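Local coordinates for protein flavodoxin (PDB 6GAQ) that binds flavin mononucleotide and probably serves as a low-potential electron donor to a number of redox enzymes, at residues V124-G127 / L128-E131; E137-V140 / E141-S144. All coordinates share one frame; numbering follows the deposited sequence.

Contact 1 of 2, residues V124-G127 / L128-E131; sequences VQEG and LKIE. With CA (calcium ion), chain E.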
ATOM      1  N   VAL A 124       8.935   7.338   0.662  1.00 47.57           N
ATOM      2  CA  VAL A 124       9.260   8.120   1.849  1.00 48.38           C
ATOM      3  C   VAL A 124       9.597   7.274   3.074  1.00 43.66           C
ATOM      4  O   VAL A 124      10.219   7.790   4.014  1.00 42.85           O
ATOM      5  CB  VAL A 124       8.109   9.081   2.197  1.00 41.77           C
ATOM      6  CG1 VAL A 124       8.038  10.213   1.182  1.00 44.95           C
ATOM      7  CG2 VAL A 124       6.789   8.330   2.261  1.00 45.53           C
ATOM      8  N   GLN A 125       9.210   5.999   3.099  1.00 33.65           N
ATOM      9  CA  GLN A 125       9.481   5.168   4.264  1.00 42.75           C
ATOM     10  C   GLN A 125       9.360   3.700   3.885  1.00 26.95           C
ATOM     11  O   GLN A 125       8.738   3.345   2.880  1.00 37.48           O
ATOM     12  CB  GLN A 125       8.536   5.503   5.424  1.00 34.89           C
ATOM     13  CG  GLN A 125       7.061   5.386   5.082  1.00 41.68           C
ATOM     14  CD  GLN A 125       6.175   6.092   6.092  1.00 38.77           C
ATOM     15  OE1 GLN A 125       6.397   7.256   6.423  1.00 42.31           O
ATOM     16  NE2 GLN A 125       5.167   5.386   6.588  1.00 34.33           N
ATOM     17  N   GLU A 126       9.967   2.853   4.714  1.00 24.83           N
ATOM     18  CA  GLU A 126       9.910   1.414   4.510  1.00 29.42           C
ATOM     19  C   GLU A 126       8.488   0.903   4.714  1.00 32.95           C
ATOM     20  O   GLU A 126       7.703   1.466   5.482  1.00 36.43           O
ATOM     21  CB  GLU A 126      10.876   0.704   5.461  1.00 45.22           C
ATOM     22  CG  GLU A 126      11.001  -0.801   5.251  1.00 42.30           C
ATOM     23  CD  GLU A 126      11.386  -1.167   3.829  1.00 44.83           C
ATOM     24  OE1 GLU A 126      12.240  -0.471   3.240  1.00 47.84           O
ATOM     25  OE2 GLU A 126      10.832  -2.155   3.301  1.00 43.89           O
ATOM     26  N   GLY A 127       8.162  -0.179   4.012  1.00 35.64           N
ATOM     27  CA  GLY A 127       6.799  -0.667   4.003  1.00 38.75           C
ATOM     28  C   GLY A 127       6.359  -1.220   5.344  1.00 36.74           C
ATOM     29  O   GLY A 127       7.161  -1.670   6.163  1.00 41.02           O
ATOM     30  N   LEU A 128       5.045  -1.181   5.559  1.00 25.91           N
ATOM     31  CA  LEU A 128       4.425  -1.742   6.749  1.00 17.80           C
ATOM     32  C   LEU A 128       4.103  -3.211   6.508  1.00 25.70           C
ATOM     33  O   LEU A 128       3.427  -3.553   5.532  1.00 28.36           O
ATOM     34  CB  LEU A 128       3.154  -0.968   7.106  1.00 15.51           C
ATOM     35  CG  LEU A 128       2.109  -1.656   7.984  1.00 34.26           C
ATOM     36  CD1 LEU A 128       2.611  -1.798   9.413  1.00 20.96           C
ATOM     37  CD2 LEU A 128       0.793  -0.890   7.942  1.00 22.25           C
ATOM     38  N   LYS A 129       4.593  -4.075   7.393  1.00 29.28           N
ATOM     39  CA  LYS A 129       4.409  -5.518   7.284  1.00 35.45           C
ATOM     40  C   LYS A 129       3.606  -5.997   8.488  1.00 34.49           C
ATOM     41  O   LYS A 129       4.106  -5.991   9.618  1.00 38.57           O
ATOM     42  CB  LYS A 129       5.756  -6.230   7.191  1.00 36.54           C
ATOM     43  CG  LYS A 129       6.740  -5.520   6.278  1.00 38.43           C
ATOM     44  CD  LYS A 129       7.965  -6.363   6.008  1.00 41.71           C
ATOM     45  CE  LYS A 129       9.231  -5.554   6.228  1.00 40.20           C
ATOM     46  NZ  LYS A 129       9.128  -4.167   5.694  1.00 43.92           N
ATOM     47  N   ILE A 130       2.363  -6.400   8.244  1.00 28.74           N
ATOM     48  CA  ILE A 130       1.464  -6.904   9.276  1.00 31.97           C
ATOM     49  C   ILE A 130       1.267  -8.395   9.035  1.00 28.81           C
ATOM     50  O   ILE A 130       1.217  -8.835   7.881  1.00 44.22           O
ATOM     51  CB  ILE A 130       0.116  -6.150   9.256  1.00 32.41           C
ATOM     52  CG1 ILE A 130       0.307  -4.690   9.678  1.00 22.68           C
ATOM     53  CG2 ILE A 130      -0.931  -6.842  10.133  1.00 33.26           C
ATOM     54  CD1 ILE A 130       0.450  -4.484  11.181  1.00 26.53           C
ATOM     55  N   GLU A 131       1.174  -9.174  10.113  1.00 29.22           N
ATOM     56  CA  GLU A 131       0.923 -10.603   9.985  1.00 39.19           C
ATOM     57  C   GLU A 131      -0.562 -10.867  10.163  1.00 32.19           C
ATOM     58  O   GLU A 131      -1.137 -10.565  11.220  1.00 33.99           O
ATOM     59  CB  GLU A 131       1.752 -11.407  10.987  1.00 24.37           C
ATOM     60  CG  GLU A 131       1.247 -12.833  11.215  1.00 27.37           C
ATOM     61  CD  GLU A 131       2.315 -13.757  11.780  1.00 42.05           C
ATOM     62  OE1 GLU A 131       2.306 -14.960  11.441  1.00 37.63           O
ATOM     63  OE2 GLU A 131       3.167 -13.289  12.560  1.00 43.95           O
TER
HETATM   64 CA    CA E1003      -1.913  -9.743  13.422  1.00 29.75          CA
HETATM   65  O   HOH W   1      -3.018 -11.939  13.615  1.00 26.06           O

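Contact 2 of 2, residues E137-V140 / E141-S144; sequences EEDV and EKCS. With CA (calcium ion), chain D; CA (calcium ion), chain E.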
ATOM      1  N   GLU A 137      -3.368  -5.123  19.829  1.00 16.82           N
ATOM      2  CA  GLU A 137      -2.998  -3.755  20.182  1.00 29.80           C
ATOM      3  C   GLU A 137      -1.764  -3.282  19.420  1.00 35.28           C
ATOM      4  O   GLU A 137      -1.745  -2.158  18.906  1.00 37.99           O
ATOM      5  CB  GLU A 137      -2.770  -3.647  21.691  1.00 28.97           C
ATOM      6  CG  GLU A 137      -2.768  -2.220  22.214  1.00 46.62           C
ATOM      7  CD  GLU A 137      -2.857  -2.152  23.727  1.00 82.11           C
ATOM      8  OE1 GLU A 137      -2.277  -3.030  24.399  1.00 77.47           O
ATOM      9  OE2 GLU A 137      -3.508  -1.219  24.244  1.00 68.05           O
ATOM     10  N   GLU A 138      -0.724  -4.114  19.337  1.00 47.85           N
ATOM     11  CA  GLU A 138       0.505  -3.665  18.694  1.00 42.88           C
ATOM     12  C   GLU A 138       0.429  -3.703  17.173  1.00 35.74           C
ATOM     13  O   GLU A 138       1.249  -3.055  16.514  1.00 37.61           O
ATOM     14  CB  GLU A 138       1.702  -4.487  19.181  1.00 51.21           C
ATOM     15  CG  GLU A 138       1.445  -5.967  19.358  1.00 48.13           C
ATOM     16  CD  GLU A 138       2.516  -6.637  20.197  1.00 53.49           C
ATOM     17  OE1 GLU A 138       2.663  -7.873  20.102  1.00 38.38           O
ATOM     18  OE2 GLU A 138       3.212  -5.926  20.952  1.00 42.03           O
ATOM     19  N   ASP A 139      -0.529  -4.434  16.597  1.00 36.37           N
ATOM     20  CA  ASP A 139      -0.763  -4.314  15.160  1.00 36.94           C
ATOM     21  C   ASP A 139      -1.457  -3.000  14.833  1.00 29.84           C
ATOM     22  O   ASP A 139      -1.109  -2.335  13.849  1.00 29.72           O
ATOM     23  CB  ASP A 139      -1.594  -5.490  14.651  1.00 20.16           C
ATOM     24  CG  ASP A 139      -0.743  -6.606  14.082  1.00 30.63           C
ATOM     25  OD1 ASP A 139      -1.294  -7.456  13.355  1.00 20.79           O
ATOM     26  OD2 ASP A 139       0.474  -6.636  14.365  1.00 35.03           O
ATOM     27  N   VAL A 140      -2.444  -2.614  15.644  1.00 41.07           N
ATOM     28  CA  VAL A 140      -3.107  -1.327  15.462  1.00 32.81           C
ATOM     29  C   VAL A 140      -2.113  -0.188  15.653  1.00 40.25           C
ATOM     30  O   VAL A 140      -2.159   0.823  14.943  1.00 39.12           O
ATOM     31  CB  VAL A 140      -4.304  -1.205  16.424  1.00 25.07           C
ATOM     32  CG1 VAL A 140      -4.954   0.165  16.306  1.00 32.02           C
ATOM     33  CG2 VAL A 140      -5.314  -2.309  16.150  1.00 23.93           C
ATOM     34  N   GLU A 141      -1.193  -0.339  16.608  1.00 39.98           N
ATOM     35  CA  GLU A 141      -0.182   0.690  16.824  1.00 39.64           C
ATOM     36  C   GLU A 141       0.867   0.689  15.719  1.00 34.93           C
ATOM     37  O   GLU A 141       1.462   1.734  15.435  1.00 28.97           O
ATOM     38  CB  GLU A 141       0.475   0.503  18.191  1.00 54.06           C
ATOM     39  CG  GLU A 141      -0.372   1.011  19.348  1.00 57.24           C
ATOM     40  CD  GLU A 141       0.460   1.426  20.544  1.00 64.49           C
ATOM     41  OE1 GLU A 141       1.372   0.665  20.929  1.00 69.72           O
ATOM     42  OE2 GLU A 141       0.202   2.516  21.097  1.00 67.55           O
ATOM     43  N   LYS A 142       1.110  -0.463  15.091  1.00 40.13           N
ATOM     44  CA  LYS A 142       1.993  -0.497  13.929  1.00 33.32           C
ATOM     45  C   LYS A 142       1.403   0.309  12.779  1.00 43.09           C
ATOM     46  O   LYS A 142       2.100   1.106  12.140  1.00 44.55           O
ATOM     47  CB  LYS A 142       2.247  -1.944  13.498  1.00 36.15           C
ATOM     48  CG  LYS A 142       3.399  -2.621  14.221  1.00 32.92           C
ATOM     49  CD  LYS A 142       3.366  -4.131  14.025  1.00 30.06           C
ATOM     50  CE  LYS A 142       3.918  -4.529  12.665  1.00 37.57           C
ATOM     51  NZ  LYS A 142       3.949  -6.009  12.492  1.00 27.83           N
ATOM     52  N   CYS A 143       0.110   0.114  12.504  1.00 33.59           N
ATOM     53  CA  CYS A 143      -0.549   0.884  11.455  1.00 25.33           C
ATOM     54  C   CYS A 143      -0.627   2.360  11.820  1.00 40.72           C
ATOM     55  O   CYS A 143      -0.458   3.229  10.955  1.00 35.53           O
ATOM     56  CB  CYS A 143      -1.949   0.325  11.196  1.00 20.47           C
ATOM     57  SG  CYS A 143      -2.002  -1.435  10.787  1.00 30.85           S
ATOM     58  N   SER A 144      -0.881   2.662  13.096  1.00 32.26           N
ATOM     59  CA  SER A 144      -0.997   4.054  13.521  1.00 25.04           C
ATOM     60  C   SER A 144       0.321   4.798  13.351  1.00 33.78           C
ATOM     61  O   SER A 144       0.336   5.957  12.921  1.00 38.77           O
ATOM     62  CB  SER A 144      -1.469   4.118  14.974  1.00 34.62           C
ATOM     63  OG  SER A 144      -1.701   5.456  15.376  1.00 34.92           O
TER
HETATM   64 CA    CA D1002       1.219  -9.095  18.509  1.00 35.76          CA
HETATM   65 CA    CA E1003      -1.913  -9.743  13.422  1.00 29.75          CA
HETATM   66  O   HOH W   2       1.817  -8.075  16.335  1.00 24.96           O
HETATM   67  O   HOH W   1      -3.018 -11.939  13.615  1.00 26.06           O

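Contact 1 of 2, residues V124-G127 / L128-E131
The last strand of the parallel flavodoxin sheet, 122-131, is interrupted near its middle, and across that interruption K129 folds its side chain back along the chain to meet G127 and E126. The evidence that the ammonium turns toward the preceding residues is in its distances: NZ of K129 lies 3.2 Å from O of G127, a weak hydrogen bond, and 3.6 Å from OE2 of E126, a salt bridge. Both partners are oxygens, one a peptide carbonyl and one a carboxylate, so a single ammonium loosely holds the two residues ahead of the regular strand 128-131. The lysine reaches them by bending at its last two torsions (chi3 -131°, chi4 -41°), while E126 brings its carboxylate round with a bend at chi2 (55°). The two side chains meet at an oblique angle, and CG of E126 is 3.9 Å from NZ of K129. E113 holds another carboxylate close to that of E126, so the lysine charge probably eases a local excess of negative charge. Further along K129 touches F105 and C106, and C106 belongs to the FMN site.

L128 takes the other direction. Its buried side chain points away from G127 into the core, against I25, F95 and F146. At the end of the strand the backbone O of E131 binds a calcium ion at 2.5 Å; A133, D139 and a water complete the ligands found. Backbone hydrogen bonds between L128 and V94, and between I130 and both G96 and G98, place this edge strand in the beta-alpha-beta unit formed with helix 107-117, as expected for the doubly wound, flavodoxin-like fold.

Contact 2 of 2, residues E137-V140 / E141-S144
OD2 of D139 accepts a hydrogen bond of 2.8 Å from water 2, itself a ligand of one calcium ion, and faces NZ of K142 across a long salt bridge of 4.0 Å. The other oxygen of the same carboxylate, OD1 of D139, binds a different calcium ion at 2.4 Å. K142, three residues further along the helix, runs alongside D139 and points the same way, its CD 3.8 Å from OD2 of D139. The stronger polar partner of this lysine is the backbone O of K129 on the neighbouring strand. A bend at chi3 (79°) turns the end of K142 in that direction, while its CG rests 3.2 Å from O of E138.

E138 reaches the calcium ion that holds water 2 with OE1, at 2.5 Å. Its CG stands between the backbone N and the carbonyl carbon (chi1 40°), from where an extended chain carries the carboxylate to the metal; D136 supplies another ligand.

Along the backbone, the amides of E141, K142, C143 and S144 each donate to the carbonyl four residues earlier. The bond from N of K142 to O of E138 is the most bent, 138° at the hydrogen, with the donor above the carbonyl plane. The side chain of C143 touches L128, I130, I25 and L28. The first turns of helix 137-152 thus combine regular alpha-helical bonding with acidic residues at the N-terminal end that bind two calcium ions.

Overall arrangement
Contact 1 and contact 2 lie in series along the chain, on strand 122-131 and on helix 137-152, with centres 12 Å apart. They meet directly: a probable hydrogen bond of 2.9 Å between NZ of K142 and O of K129 ties helix to strand, and CG2 of I130 packs 3.3 Å from OD1 of D139. A shared calcium ion joins them as well, since the strand end gives a backbone oxygen and the helix a carboxylate; water 1 is a further ligand of that ion. The FMN lies near both, about 8 Å from the side chain of K129 and about 9 Å from that of D139, so the calcium-linked strand end and helix start sit close to the cofactor pocket.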